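Local structure of BauA (6HCP) at residues S634-N639 and Y681-Q686; G265-P270 and G323-S328; N103-G108 and A601-K606; D79-I84 and I91-A96. The protein probably carries ferric preacinetobactin across the outer membrane of Acinetobacter baumannii as a TonB-dependent siderophore receptor. All coordinates share one frame; numbering follows the deposited sequence.

Contact 1 of 4, residues S634-N639 and Y681-Q686; sequences SKQYIN and YWAQPQ. With C8E ((hydroxyethyloxy)tri(ethyloxy)octane), chain B.
Gln684 and Ile638 run past each other in opposite directions, and the carboxamide of Gln684 ends against the backbone carbonyl of Ile638. Its NE2 donates to Ile638 O over 3.0 Å with an N-H...O angle of 165°. The bond uses a carbonyl lone pair: the C=O...N angle is 117° and the donor lies in the carbonyl plane, while the acceptor sits in the plane of the Gln684 amide. Having CG anti to the backbone N (chi1 -177°) and an extended chain beyond it, Gln684 spans the gap to this carbonyl. The same NE2 passes 3.6 Å from Ile638 CG2, so the isoleucine branches line the path of the amide. A second Gln684 NE2 bond goes to Asn689 O, and a water donating to both Gln684 OE1 and Ile638 O closes a small ring that includes the carbonyl oxygen.

Gln636 approaches differently. Its chain is bent at chi2, which carries OE1 alongside the methyl of Ala683, 4.0 Å from CB. NE2 turns back to Ser634 O at 2.9 Å, fixing the rotation of the amide, and OE1 also accepts from Arg649 NH1. A water donates to Gln636 OE1 at 2.7 Å and accepts from Gln684 N, linking the Gln636 side chain to the Gln684 backbone.

The ether part of a detergent molecule lies against Ser634 and Lys635, its C17 3.5 Å from Lys635 N. All five residues touching across the contact are buried, and one directed amide bond and two bridging waters, more than apolar packing, hold them together.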
loop_
_atom_site.group_PDB
_atom_site.type_symbol
_atom_site.label_atom_id
_atom_site.label_comp_id
_atom_site.label_asym_id
_atom_site.label_seq_id
_atom_site.Cartn_x
_atom_site.Cartn_y
_atom_site.Cartn_z
ATOM N N SER A 634 7.803 19.379 13.142
ATOM C CA SER A 634 6.760 19.977 13.951
ATOM C C SER A 634 5.979 21.003 13.119
ATOM O O SER A 634 6.173 21.139 11.917
ATOM C CB SER A 634 7.340 20.584 15.194
ATOM O OG SER A 634 8.335 21.536 14.873
ATOM N N LYS A 635 5.048 21.702 13.771
ATOM C CA LYS A 635 4.095 22.542 13.066
ATOM C C LYS A 635 4.797 23.736 12.405
ATOM O O LYS A 635 5.887 24.142 12.828
ATOM C CB LYS A 635 3.021 23.003 14.048
ATOM C CG LYS A 635 3.472 23.963 15.139
ATOM C CD LYS A 635 2.249 24.528 15.856
ATOM C CE LYS A 635 2.568 25.577 16.888
ATOM N NZ LYS A 635 1.324 26.236 17.348
ATOM N N GLN A 636 4.121 24.338 11.424
ATOM C CA GLN A 636 4.598 25.572 10.788
ATOM C C GLN A 636 3.455 26.586 10.765
ATOM O O GLN A 636 2.308 26.254 10.456
ATOM C CB GLN A 636 5.087 25.314 9.361
ATOM C CG GLN A 636 5.903 24.031 9.201
ATOM C CD GLN A 636 5.104 22.897 8.608
ATOM O OE1 GLN A 636 4.605 23.011 7.501
ATOM N NE2 GLN A 636 4.947 21.821 9.368
ATOM N N TYR A 637 3.801 27.853 10.995
ATOM C CA TYR A 637 2.865 28.925 10.853
ATOM C C TYR A 637 2.706 29.291 9.390
ATOM O O TYR A 637 3.680 29.332 8.604
ATOM C CB TYR A 637 3.281 30.134 11.698
ATOM C CG TYR A 637 3.059 29.905 13.163
ATOM C CD1 TYR A 637 1.774 29.898 13.683
ATOM C CD2 TYR A 637 4.094 29.495 13.986
ATOM C CE1 TYR A 637 1.542 29.600 15.012
ATOM C CE2 TYR A 637 3.873 29.180 15.317
ATOM C CZ TYR A 637 2.600 29.291 15.841
ATOM O OH TYR A 637 2.354 28.937 17.136
ATOM N N ILE A 638 1.480 29.686 9.048
ATOM C CA ILE A 638 1.127 30.024 7.679
ATOM C C ILE A 638 1.092 31.549 7.496
ATOM O O ILE A 638 1.288 32.048 6.381
ATOM C CB ILE A 638 -0.195 29.321 7.297
ATOM C CG1 ILE A 638 0.012 27.801 7.302
ATOM C CG2 ILE A 638 -0.742 29.804 5.957
ATOM C CD1 ILE A 638 1.189 27.321 6.458
ATOM N N ASN A 639 0.872 32.287 8.589
ATOM C CA ASN A 639 0.915 33.769 8.519
ATOM C C ASN A 639 1.732 34.326 9.682
ATOM O O ASN A 639 1.990 33.653 10.659
ATOM C CB ASN A 639 -0.475 34.408 8.484
ATOM C CG ASN A 639 -1.343 34.108 9.696
ATOM O OD1 ASN A 639 -0.877 33.622 10.726
ATOM N ND2 ASN A 639 -2.634 34.369 9.562
ATOM N N TYR A 681 -0.620 16.211 3.479
ATOM C CA TYR A 681 -0.310 17.344 4.344
ATOM C C TYR A 681 -0.216 18.631 3.528
ATOM O O TYR A 681 0.193 18.624 2.351
ATOM C CB TYR A 681 0.995 17.096 5.107
ATOM C CG TYR A 681 2.227 16.973 4.249
ATOM C CD1 TYR A 681 2.582 15.756 3.687
ATOM C CD2 TYR A 681 3.049 18.070 3.995
ATOM C CE1 TYR A 681 3.739 15.610 2.937
ATOM C CE2 TYR A 681 4.195 17.942 3.224
ATOM C CZ TYR A 681 4.559 16.704 2.719
ATOM O OH TYR A 681 5.653 16.566 1.916
ATOM N N TRP A 682 -0.577 19.734 4.192
ATOM C CA TRP A 682 -0.339 21.099 3.714
ATOM C C TRP A 682 1.055 21.531 4.171
ATOM O O TRP A 682 1.415 21.325 5.318
ATOM C CB TRP A 682 -1.360 22.082 4.303
ATOM C CG TRP A 682 -2.797 21.859 3.956
ATOM C CD1 TRP A 682 -3.822 21.654 4.839
ATOM C CD2 TRP A 682 -3.406 22.079 2.671
ATOM N NE1 TRP A 682 -5.013 21.629 4.166
ATOM C CE2 TRP A 682 -4.793 21.893 2.841
ATOM C CE3 TRP A 682 -2.906 22.306 1.378
ATOM C CZ2 TRP A 682 -5.695 22.085 1.799
ATOM C CZ3 TRP A 682 -3.796 22.472 0.344
ATOM C CH2 TRP A 682 -5.172 22.358 0.555
ATOM N N ALA A 683 1.724 22.309 3.323
ATOM C CA ALA A 683 2.931 23.056 3.730
ATOM C C ALA A 683 3.007 24.311 2.861
ATOM O O ALA A 683 2.275 24.428 1.880
ATOM C CB ALA A 683 4.155 22.197 3.568
ATOM N N GLN A 684 3.936 25.219 3.180
ATOM C CA GLN A 684 3.904 26.530 2.568
ATOM C C GLN A 684 4.904 26.569 1.429
ATOM O O GLN A 684 6.112 26.539 1.655
ATOM C CB GLN A 684 4.207 27.650 3.569
ATOM C CG GLN A 684 4.106 29.048 2.948
ATOM C CD GLN A 684 3.718 30.118 3.941
ATOM O OE1 GLN A 684 4.554 30.915 4.372
ATOM N NE2 GLN A 684 2.419 30.205 4.239
ATOM N N PRO A 685 4.437 26.808 0.189
ATOM C CA PRO A 685 5.344 27.022 -0.941
ATOM C C PRO A 685 5.725 28.507 -1.048
ATOM O O PRO A 685 5.215 29.345 -0.284
ATOM C CB PRO A 685 4.463 26.579 -2.111
ATOM C CG PRO A 685 3.092 27.090 -1.717
ATOM C CD PRO A 685 3.030 26.951 -0.203
ATOM N N GLN A 686 6.447 28.844 -2.110
ATOM C CA GLN A 686 6.656 30.252 -2.490
ATOM C C GLN A 686 5.388 30.850 -3.101
ATOM O O GLN A 686 4.642 30.173 -3.820
ATOM C CB GLN A 686 7.812 30.335 -3.476
ATOM C CG GLN A 686 9.144 30.054 -2.805
ATOM C CD GLN A 686 10.310 30.230 -3.747
ATOM O OE1 GLN A 686 10.287 31.094 -4.613
ATOM N NE2 GLN A 686 11.386 29.491 -3.503
HETATM C C1 C8E B . 20.615 18.949 19.303
HETATM C C2 C8E B . 19.319 18.306 19.726
HETATM C C3 C8E B . 18.126 18.865 18.957
HETATM C C4 C8E B . 16.851 18.132 19.376
HETATM C C5 C8E B . 15.646 18.517 18.525
HETATM C C6 C8E B . 14.567 17.437 18.559
HETATM C C7 C8E B . 13.517 17.679 17.480
HETATM C C8 C8E B . 12.690 16.427 17.144
HETATM O O9 C8E B . 11.359 16.764 16.772
HETATM C C10 C8E B . 10.784 16.079 15.650
HETATM C C11 C8E B . 9.379 16.572 15.347
HETATM O O12 C8E B . 8.342 15.772 15.921
HETATM C C13 C8E B . 7.487 16.537 16.824
HETATM C C14 C8E B . 6.040 16.720 16.310
HETATM O O15 C8E B . 5.379 17.980 16.649
HETATM C C16 C8E B . 4.183 18.250 15.843
HETATM C C17 C8E B . 3.473 19.622 16.070
HETATM O O18 C8E B . 2.190 19.557 15.365
HETATM O O HOH W 1 5.665 24.595 5.570
HETATM O O HOH W 2 3.230 33.494 4.291
#

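Contact 2 of 4, residues G265-P270 and G323-S328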
loop_
_atom_site.group_PDB
_atom_site.type_symbol
_atom_site.label_atom_id
_atom_site.label_comp_id
_atom_site.label_asym_id
_atom_site.label_seq_id
_atom_site.Cartn_x
_atom_site.Cartn_y
_atom_site.Cartn_z
ATOM N N GLY A 265 -10.331 29.838 7.294
ATOM C CA GLY A 265 -9.503 28.834 7.926
ATOM C C GLY A 265 -8.967 27.818 6.917
ATOM O O GLY A 265 -9.274 27.893 5.723
ATOM N N ILE A 266 -8.183 26.871 7.432
ATOM C CA ILE A 266 -7.542 25.835 6.645
ATOM C C ILE A 266 -8.355 24.555 6.786
ATOM O O ILE A 266 -8.411 23.960 7.856
ATOM C CB ILE A 266 -6.084 25.615 7.085
ATOM C CG1 ILE A 266 -5.262 26.895 6.906
ATOM C CG2 ILE A 266 -5.461 24.448 6.329
ATOM C CD1 ILE A 266 -3.933 26.895 7.575
ATOM N N PRO A 267 -8.985 24.075 5.709
ATOM C CA PRO A 267 -9.717 22.814 5.776
ATOM C C PRO A 267 -8.746 21.633 5.701
ATOM O O PRO A 267 -7.553 21.781 5.386
ATOM C CB PRO A 267 -10.614 22.874 4.539
ATOM C CG PRO A 267 -9.771 23.643 3.546
ATOM C CD PRO A 267 -8.968 24.648 4.364
ATOM N N LYS A 268 -9.249 20.456 6.058
ATOM C CA LYS A 268 -8.448 19.263 6.010
ATOM C C LYS A 268 -7.929 19.023 4.598
ATOM O O LYS A 268 -8.616 19.290 3.611
ATOM C CB LYS A 268 -9.267 18.077 6.519
ATOM C CG LYS A 268 -9.504 18.130 8.019
ATOM C CD LYS A 268 -9.747 16.758 8.627
ATOM C CE LYS A 268 -10.501 16.831 9.932
ATOM N NZ LYS A 268 -9.713 17.605 10.905
ATOM N N PRO A 269 -6.658 18.583 4.463
ATOM C CA PRO A 269 -6.076 18.361 3.149
ATOM C C PRO A 269 -6.807 17.245 2.411
ATOM O O PRO A 269 -7.182 16.244 3.003
ATOM C CB PRO A 269 -4.614 17.993 3.431
ATOM C CG PRO A 269 -4.586 17.551 4.866
ATOM C CD PRO A 269 -5.721 18.282 5.558
ATOM N N PRO A 270 -7.105 17.450 1.117
ATOM C CA PRO A 270 -7.527 16.367 0.227
ATOM C C PRO A 270 -6.439 15.295 0.167
ATOM O O PRO A 270 -5.310 15.514 0.634
ATOM C CB PRO A 270 -7.661 17.036 -1.153
ATOM C CG PRO A 270 -7.772 18.505 -0.849
ATOM C CD PRO A 270 -6.956 18.725 0.406
ATOM N N GLY A 323 -5.095 30.124 -6.383
ATOM C CA GLY A 323 -6.348 29.652 -5.905
ATOM C C GLY A 323 -6.573 30.123 -4.484
ATOM O O GLY A 323 -5.621 30.322 -3.760
ATOM N N THR A 324 -7.811 30.506 -4.179
ATOM C CA THR A 324 -8.191 30.923 -2.852
ATOM C C THR A 324 -9.292 30.014 -2.315
ATOM O O THR A 324 -10.362 29.901 -2.951
ATOM C CB THR A 324 -8.671 32.384 -2.847
ATOM O OG1 THR A 324 -7.651 33.179 -3.456
ATOM C CG2 THR A 324 -8.978 32.897 -1.456
ATOM N N ILE A 325 -9.078 29.464 -1.113
ATOM C CA ILE A 325 -10.115 28.673 -0.456
ATOM C C ILE A 325 -11.105 29.628 0.221
ATOM O O ILE A 325 -10.753 30.354 1.166
ATOM C CB ILE A 325 -9.519 27.671 0.546
ATOM C CG1 ILE A 325 -8.587 26.675 -0.143
ATOM C CG2 ILE A 325 -10.624 26.965 1.343
ATOM C CD1 ILE A 325 -7.865 25.748 0.808
ATOM N N THR A 326 -12.342 29.643 -0.281
ATOM C CA THR A 326 -13.324 30.641 0.126
ATOM C C THR A 326 -14.413 30.063 1.028
ATOM O O THR A 326 -15.225 30.824 1.530
ATOM C CB THR A 326 -13.982 31.317 -1.076
ATOM O OG1 THR A 326 -14.674 30.322 -1.826
ATOM C CG2 THR A 326 -12.971 32.023 -1.954
ATOM N N SER A 327 -14.390 28.749 1.278
ATOM C CA SER A 327 -15.337 28.149 2.241
ATOM C C SER A 327 -14.709 26.935 2.925
ATOM O O SER A 327 -13.916 26.214 2.325
ATOM C CB SER A 327 -16.654 27.780 1.577
ATOM O OG SER A 327 -17.504 27.098 2.498
ATOM N N SER A 328 -15.181 26.636 4.137
ATOM C CA SER A 328 -14.802 25.412 4.828
ATOM C C SER A 328 -15.388 24.179 4.130
ATOM O O SER A 328 -14.960 23.050 4.394
ATOM C CB SER A 328 -15.235 25.472 6.274
ATOM O OG SER A 328 -16.646 25.576 6.357
HETATM O O HOH W 3 -9.220 29.991 3.703
#
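This is a small apolar contact, supplemented by one bridging water, between the irregular loop 265-270 after strand 258-259 and the end of strand 320-325, in the loop region that is extracellular in this family. It buries 135 Å² in all, and its centre lies about 30 Å from the centre of the chain.

The Pro267 ring and the end of Ile325 point at each other. CD and CG of the proline face two branches of the isoleucine: Pro267 CD lies 3.9 Å from Ile325 CD1, and Pro267 CG lies 4.1 Å from Ile325 CG2. The isoleucine presents both because CG2 is anti to the backbone N while CG1 stands beside it (chi1 -61°), with the chain then extended to CD1. A looser approach, Pro267 CB to Ser328 O at 4.4 Å, extends the contact to the turn after the strand.

Polar linkage runs through the backbone. A single water donates to Gly265 O at 2.9 Å and to Ile325 O at 3.0 Å, tying the two segments beside the apolar pair.

Outside the pair, Pro267 also packs on Ile395 and Tyr396, and its carbonyl accepts from Trp682 NE1. In the assembly Lys268 NZ forms a salt bridge with Asp219 of a neighbouring subunit, and Ser328 O accepts from Asn399 ND2 of that subunit. Long loops that fold over the top of the barrel are a feature of TonB-dependent receptors; this contact joins two such elements and here takes part in a subunit interface.

Contact 3 of 4, residues N103-G108 and A601-K606; sequences NYYIRG and AVAVPK
Val604 sets its CG1 methyl over one face of the Tyr105 ring, a CH-pi contact 3.7 Å from the ring centroid and 19° off the ring normal. The methyl is displaced toward the rim, where CD2 of Tyr105 lies 3.5 Å from Val604 CG1. Ala603 adds its CB beside the phenol end, 3.4 Å from Tyr105 OH, approaching obliquely. Gly108, in the turn after strand 105-106, brings its carbonyl O to 4.1 Å of the same Val604 CG1.

Torsions account for the fit: Val604 holds CG1 beside the backbone N (chi1 -69°), and Tyr105 turns its ring toward 601-606 with CG likewise beside its N. Ala603 has a positive phi, 88°, where strand 599-618 is irregular, and its CB and Val604 CG1 both bear on the tyrosine.

Further out, Tyr105 pairs through its backbone with Tyr92, Ala603 with Tyr637, and Arg107 forms salt bridges to Glu514 and Glu564 on the barrel wall. At this plug-barrel interface the direct contact is apolar, so dispersion and shape probably hold Tyr105 on the wall, whereas the charged tie lies at nearby Arg107.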
loop_
_atom_site.group_PDB
_atom_site.type_symbol
_atom_site.label_atom_id
_atom_site.label_comp_id
_atom_site.label_asym_id
_atom_site.label_seq_id
_atom_site.Cartn_x
_atom_site.Cartn_y
_atom_site.Cartn_z
ATOM N N ASN A 103 12.080 24.399 -3.871
ATOM C CA ASN A 103 11.875 25.317 -2.756
ATOM C C ASN A 103 12.464 24.710 -1.491
ATOM O O ASN A 103 11.970 23.702 -0.991
ATOM C CB ASN A 103 10.401 25.636 -2.529
ATOM C CG ASN A 103 10.202 26.683 -1.443
ATOM O OD1 ASN A 103 10.930 27.668 -1.404
ATOM N ND2 ASN A 103 9.269 26.462 -0.532
ATOM N N TYR A 104 13.547 25.302 -0.983
ATOM C CA TYR A 104 14.125 24.844 0.272
ATOM C C TYR A 104 14.694 26.023 1.082
ATOM O O TYR A 104 14.974 27.091 0.567
ATOM C CB TYR A 104 15.213 23.789 0.037
ATOM C CG TYR A 104 16.261 24.163 -0.977
ATOM C CD1 TYR A 104 17.411 24.844 -0.616
ATOM C CD2 TYR A 104 16.136 23.784 -2.302
ATOM C CE1 TYR A 104 18.332 25.263 -1.562
ATOM C CE2 TYR A 104 17.077 24.154 -3.251
ATOM C CZ TYR A 104 18.178 24.900 -2.887
ATOM O OH TYR A 104 19.090 25.286 -3.844
ATOM N N TYR A 105 14.710 25.815 2.395
ATOM C CA TYR A 105 15.286 26.687 3.382
ATOM C C TYR A 105 16.520 26.000 3.973
ATOM O O TYR A 105 16.525 24.777 4.163
ATOM C CB TYR A 105 14.285 26.964 4.503
ATOM C CG TYR A 105 13.035 27.690 4.089
ATOM C CD1 TYR A 105 11.996 27.022 3.464
ATOM C CD2 TYR A 105 12.811 28.993 4.498
ATOM C CE1 TYR A 105 10.824 27.671 3.117
ATOM C CE2 TYR A 105 11.681 29.685 4.091
ATOM C CZ TYR A 105 10.660 29.009 3.454
ATOM O OH TYR A 105 9.531 29.681 3.117
ATOM N N ILE A 106 17.528 26.802 4.324
ATOM C CA ILE A 106 18.698 26.347 5.060
ATOM C C ILE A 106 18.828 27.229 6.311
ATOM O O ILE A 106 18.754 28.457 6.210
ATOM C CB ILE A 106 19.962 26.399 4.168
ATOM C CG1 ILE A 106 19.764 25.628 2.854
ATOM C CG2 ILE A 106 21.163 25.891 4.940
ATOM C CD1 ILE A 106 20.912 25.720 1.882
ATOM N N ARG A 107 18.951 26.593 7.484
ATOM C CA ARG A 107 18.993 27.283 8.768
ATOM C C ARG A 107 17.813 28.260 8.884
ATOM O O ARG A 107 17.922 29.326 9.513
ATOM C CB ARG A 107 20.332 28.000 8.952
ATOM C CG ARG A 107 21.462 27.033 9.262
ATOM C CD ARG A 107 22.725 27.697 9.778
ATOM N NE ARG A 107 23.672 26.689 10.209
ATOM C CZ ARG A 107 24.923 26.923 10.585
ATOM N NH1 ARG A 107 25.477 28.113 10.374
ATOM N NH2 ARG A 107 25.642 25.915 11.046
ATOM N N GLY A 108 16.674 27.862 8.310
ATOM C CA GLY A 108 15.419 28.554 8.485
ATOM C C GLY A 108 15.264 29.796 7.628
ATOM O O GLY A 108 14.294 30.543 7.811
ATOM N N ALA A 601 8.411 33.035 12.622
ATOM C CA ALA A 601 8.426 33.187 11.175
ATOM C C ALA A 601 7.568 32.098 10.531
ATOM O O ALA A 601 7.434 30.991 11.088
ATOM C CB ALA A 601 9.838 33.126 10.649
ATOM N N VAL A 602 7.043 32.412 9.342
ATOM C CA VAL A 602 6.181 31.478 8.615
ATOM C C VAL A 602 7.017 30.338 8.021
ATOM O O VAL A 602 8.240 30.424 7.880
ATOM C CB VAL A 602 5.368 32.189 7.519
ATOM C CG1 VAL A 602 4.423 33.241 8.092
ATOM C CG2 VAL A 602 6.277 32.778 6.454
ATOM N N ALA A 603 6.317 29.239 7.718
ATOM C CA ALA A 603 6.694 28.214 6.732
ATOM C C ALA A 603 7.572 27.129 7.357
ATOM O O ALA A 603 7.476 25.967 6.944
ATOM C CB ALA A 603 7.342 28.827 5.508
ATOM N N VAL A 604 8.528 27.517 8.201
ATOM C CA VAL A 604 9.555 26.605 8.672
ATOM C C VAL A 604 9.122 25.970 9.988
ATOM O O VAL A 604 8.529 26.624 10.834
ATOM C CB VAL A 604 10.924 27.292 8.809
ATOM C CG1 VAL A 604 11.472 27.650 7.441
ATOM C CG2 VAL A 604 10.863 28.494 9.736
ATOM N N PRO A 605 9.478 24.691 10.216
ATOM C CA PRO A 605 9.214 24.031 11.491
ATOM C C PRO A 605 10.301 24.395 12.501
ATOM O O PRO A 605 11.451 24.628 12.113
ATOM C CB PRO A 605 9.299 22.537 11.143
ATOM C CG PRO A 605 10.266 22.484 9.999
ATOM C CD PRO A 605 10.042 23.765 9.218
ATOM N N LYS A 606 9.962 24.336 13.792
ATOM C CA LYS A 606 10.957 24.569 14.835
ATOM C C LYS A 606 11.767 23.304 15.131
ATOM O O LYS A 606 12.919 23.399 15.496
ATOM C CB LYS A 606 10.292 25.083 16.108
ATOM C CG LYS A 606 9.763 26.501 15.955
ATOM C CD LYS A 606 9.107 27.034 17.207
ATOM C CE LYS A 606 10.080 27.597 18.206
ATOM N NZ LYS A 606 9.384 28.581 19.067
#

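Contact 4 of 4, residues D79-I84 and I91-A96; sequences DITEVI and IYTNGA
Two apolar pairs carry the contact between helix 81-84 and the segment running on from strand 91-92. Ile84 and Ile91 cross at about a right angle, and Ile91 does the reaching: its CD1 comes within 4.0 Å of Ile84 CD1 and 3.5 Å of Ile84 O, so the methyl lies against both the side chain and the carbonyl of Ile84. With CG1 beside the backbone N (chi1 -60°) and the chain extended beyond, Ile91 delivers this methyl to the helix. The second pair is formed by methyl groups, Thr81 CG2 lying 3.7 Å from Thr93 CG2, with the two side chains at an oblique angle. Thr81 has CG2 anti to its backbone N, which leaves OG1 beside that N and turned to another partner, Glu102.

The hydrogen bonds lie within each segment. Asp79 OD1 accepts from Glu82 N at 3.0 Å (N-H...O 153°), a capping bond from the turn that leads into the helix, and Ile80 O takes bonds from both Val83 N and Ile84 N. On the other segment Thr93 OG1 accepts from Gly95 N at 3.2 Å, making an ST turn, and also bonds Asn103 O. Gly95, at positive phi, completes this turn.

Ile84 also packs on Val138, Val140 and Val161 of the plug's mixed sheet, placing the pair inside the plug domain. The polar groups of both threonines are thus engaged by neighbours while their methyls face each other, so the two segments meet through methyl groups, with no direct hydrogen bond between them, each with its own local bonds fixing its shape.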
loop_
_atom_site.group_PDB
_atom_site.type_symbol
_atom_site.label_atom_id
_atom_site.label_comp_id
_atom_site.label_asym_id
_atom_site.label_seq_id
_atom_site.Cartn_x
_atom_site.Cartn_y
_atom_site.Cartn_z
ATOM N N ASP A 79 16.006 16.023 -8.507
ATOM C CA ASP A 79 16.344 17.436 -8.373
ATOM C C ASP A 79 17.246 17.607 -7.150
ATOM O O ASP A 79 17.601 16.634 -6.497
ATOM C CB ASP A 79 15.084 18.308 -8.335
ATOM C CG ASP A 79 14.184 18.104 -7.125
ATOM O OD1 ASP A 79 14.678 17.607 -6.106
ATOM O OD2 ASP A 79 12.972 18.393 -7.243
ATOM N N ILE A 80 17.748 18.829 -6.936
ATOM C CA ILE A 80 18.749 19.051 -5.919
ATOM C C ILE A 80 18.136 18.869 -4.526
ATOM O O ILE A 80 18.786 18.345 -3.629
ATOM C CB ILE A 80 19.403 20.435 -6.088
ATOM C CG1 ILE A 80 20.150 20.521 -7.421
ATOM C CG2 ILE A 80 20.311 20.709 -4.908
ATOM C CD1 ILE A 80 21.168 19.412 -7.629
ATOM N N THR A 81 16.855 19.231 -4.386
ATOM C CA THR A 81 16.141 19.087 -3.099
ATOM C C THR A 81 16.209 17.632 -2.614
ATOM O O THR A 81 16.417 17.363 -1.436
ATOM C CB THR A 81 14.675 19.524 -3.225
ATOM O OG1 THR A 81 14.650 20.892 -3.638
ATOM C CG2 THR A 81 13.920 19.372 -1.923
ATOM N N GLU A 82 16.000 16.698 -3.546
ATOM C CA GLU A 82 15.954 15.257 -3.243
ATOM C C GLU A 82 17.338 14.740 -2.853
ATOM O O GLU A 82 17.437 13.658 -2.285
ATOM C CB GLU A 82 15.409 14.482 -4.444
ATOM C CG GLU A 82 13.922 14.699 -4.624
ATOM C CD GLU A 82 13.262 13.934 -5.758
ATOM O OE1 GLU A 82 13.894 13.021 -6.326
ATOM O OE2 GLU A 82 12.095 14.231 -6.031
ATOM N N VAL A 83 18.394 15.521 -3.122
ATOM C CA VAL A 83 19.705 15.211 -2.613
ATOM C C VAL A 83 19.899 15.817 -1.220
ATOM O O VAL A 83 20.395 15.152 -0.315
ATOM C CB VAL A 83 20.816 15.689 -3.571
ATOM C CG1 VAL A 83 22.178 15.308 -3.038
ATOM C CG2 VAL A 83 20.628 15.154 -4.983
ATOM N N ILE A 84 19.683 17.132 -1.090
ATOM C CA ILE A 84 20.220 17.851 0.081
ATOM C C ILE A 84 19.248 17.844 1.269
ATOM O O ILE A 84 19.682 18.083 2.402
ATOM C CB ILE A 84 20.642 19.288 -0.282
ATOM C CG1 ILE A 84 19.441 20.160 -0.659
ATOM C CG2 ILE A 84 21.704 19.236 -1.369
ATOM C CD1 ILE A 84 19.788 21.633 -0.860
ATOM N N ILE A 91 17.840 21.595 6.672
ATOM C CA ILE A 91 17.228 21.982 5.412
ATOM C C ILE A 91 15.745 21.590 5.449
ATOM O O ILE A 91 15.386 20.530 5.947
ATOM C CB ILE A 91 17.995 21.342 4.241
ATOM C CG1 ILE A 91 19.456 21.822 4.276
ATOM C CG2 ILE A 91 17.300 21.635 2.919
ATOM C CD1 ILE A 91 20.271 21.489 3.090
ATOM N N TYR A 92 14.890 22.501 4.996
ATOM C CA TYR A 92 13.458 22.246 4.977
ATOM C C TYR A 92 12.904 22.517 3.583
ATOM O O TYR A 92 13.193 23.561 2.988
ATOM C CB TYR A 92 12.718 23.124 5.984
ATOM C CG TYR A 92 11.225 22.945 5.945
ATOM C CD1 TYR A 92 10.641 21.763 6.385
ATOM C CD2 TYR A 92 10.405 23.904 5.363
ATOM C CE1 TYR A 92 9.284 21.530 6.222
ATOM C CE2 TYR A 92 9.051 23.686 5.201
ATOM C CZ TYR A 92 8.479 22.514 5.676
ATOM O OH TYR A 92 7.151 22.297 5.485
ATOM N N THR A 93 12.061 21.598 3.105
ATOM C CA THR A 93 11.263 21.814 1.902
ATOM C C THR A 93 9.794 21.562 2.240
ATOM O O THR A 93 9.471 20.684 3.054
ATOM C CB THR A 93 11.734 20.943 0.718
ATOM O OG1 THR A 93 10.920 21.257 -0.417
ATOM C CG2 THR A 93 11.654 19.463 1.014
ATOM N N ASN A 94 8.900 22.272 1.544
ATOM C CA ASN A 94 7.485 22.047 1.638
ATOM C C ASN A 94 7.113 20.722 0.935
ATOM O O ASN A 94 6.034 20.220 1.138
ATOM C CB ASN A 94 6.678 23.210 1.068
ATOM C CG ASN A 94 6.953 23.484 -0.384
ATOM O OD1 ASN A 94 8.095 23.810 -0.756
ATOM N ND2 ASN A 94 5.938 23.283 -1.217
ATOM N N GLY A 95 7.952 20.242 0.005
ATOM C CA GLY A 95 7.856 18.851 -0.480
ATOM C C GLY A 95 6.758 18.604 -1.508
ATOM O O GLY A 95 6.435 17.452 -1.785
ATOM N N ALA A 96 6.273 19.653 -2.180
ATOM C CA ALA A 96 5.277 19.497 -3.230
ATOM C C ALA A 96 5.915 18.826 -4.448
ATOM O O ALA A 96 7.133 18.927 -4.691
ATOM C CB ALA A 96 4.671 20.833 -3.604
#

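Along the chain contact 4 closes first, inside the plug; contact 3 opens next, at 103-108, and closes at 601-606, enclosing contact 2; contact 1 follows last. Contacts 3 and 1 have centres 9 Å apart and rest on the neighbouring barrel strands 599-618 and 622-637, while contacts 3 and 4 (12 Å) share the plug's small antiparallel sheet through strands 105-106 and 91-92. Contact 2 lies outward, 14 Å from contact 1, and they touch through Trp682. Together they form a connected path from plug helix through barrel wall to the outer loops, consistent with a plug seated inside the barrel of a TonB-dependent receptor.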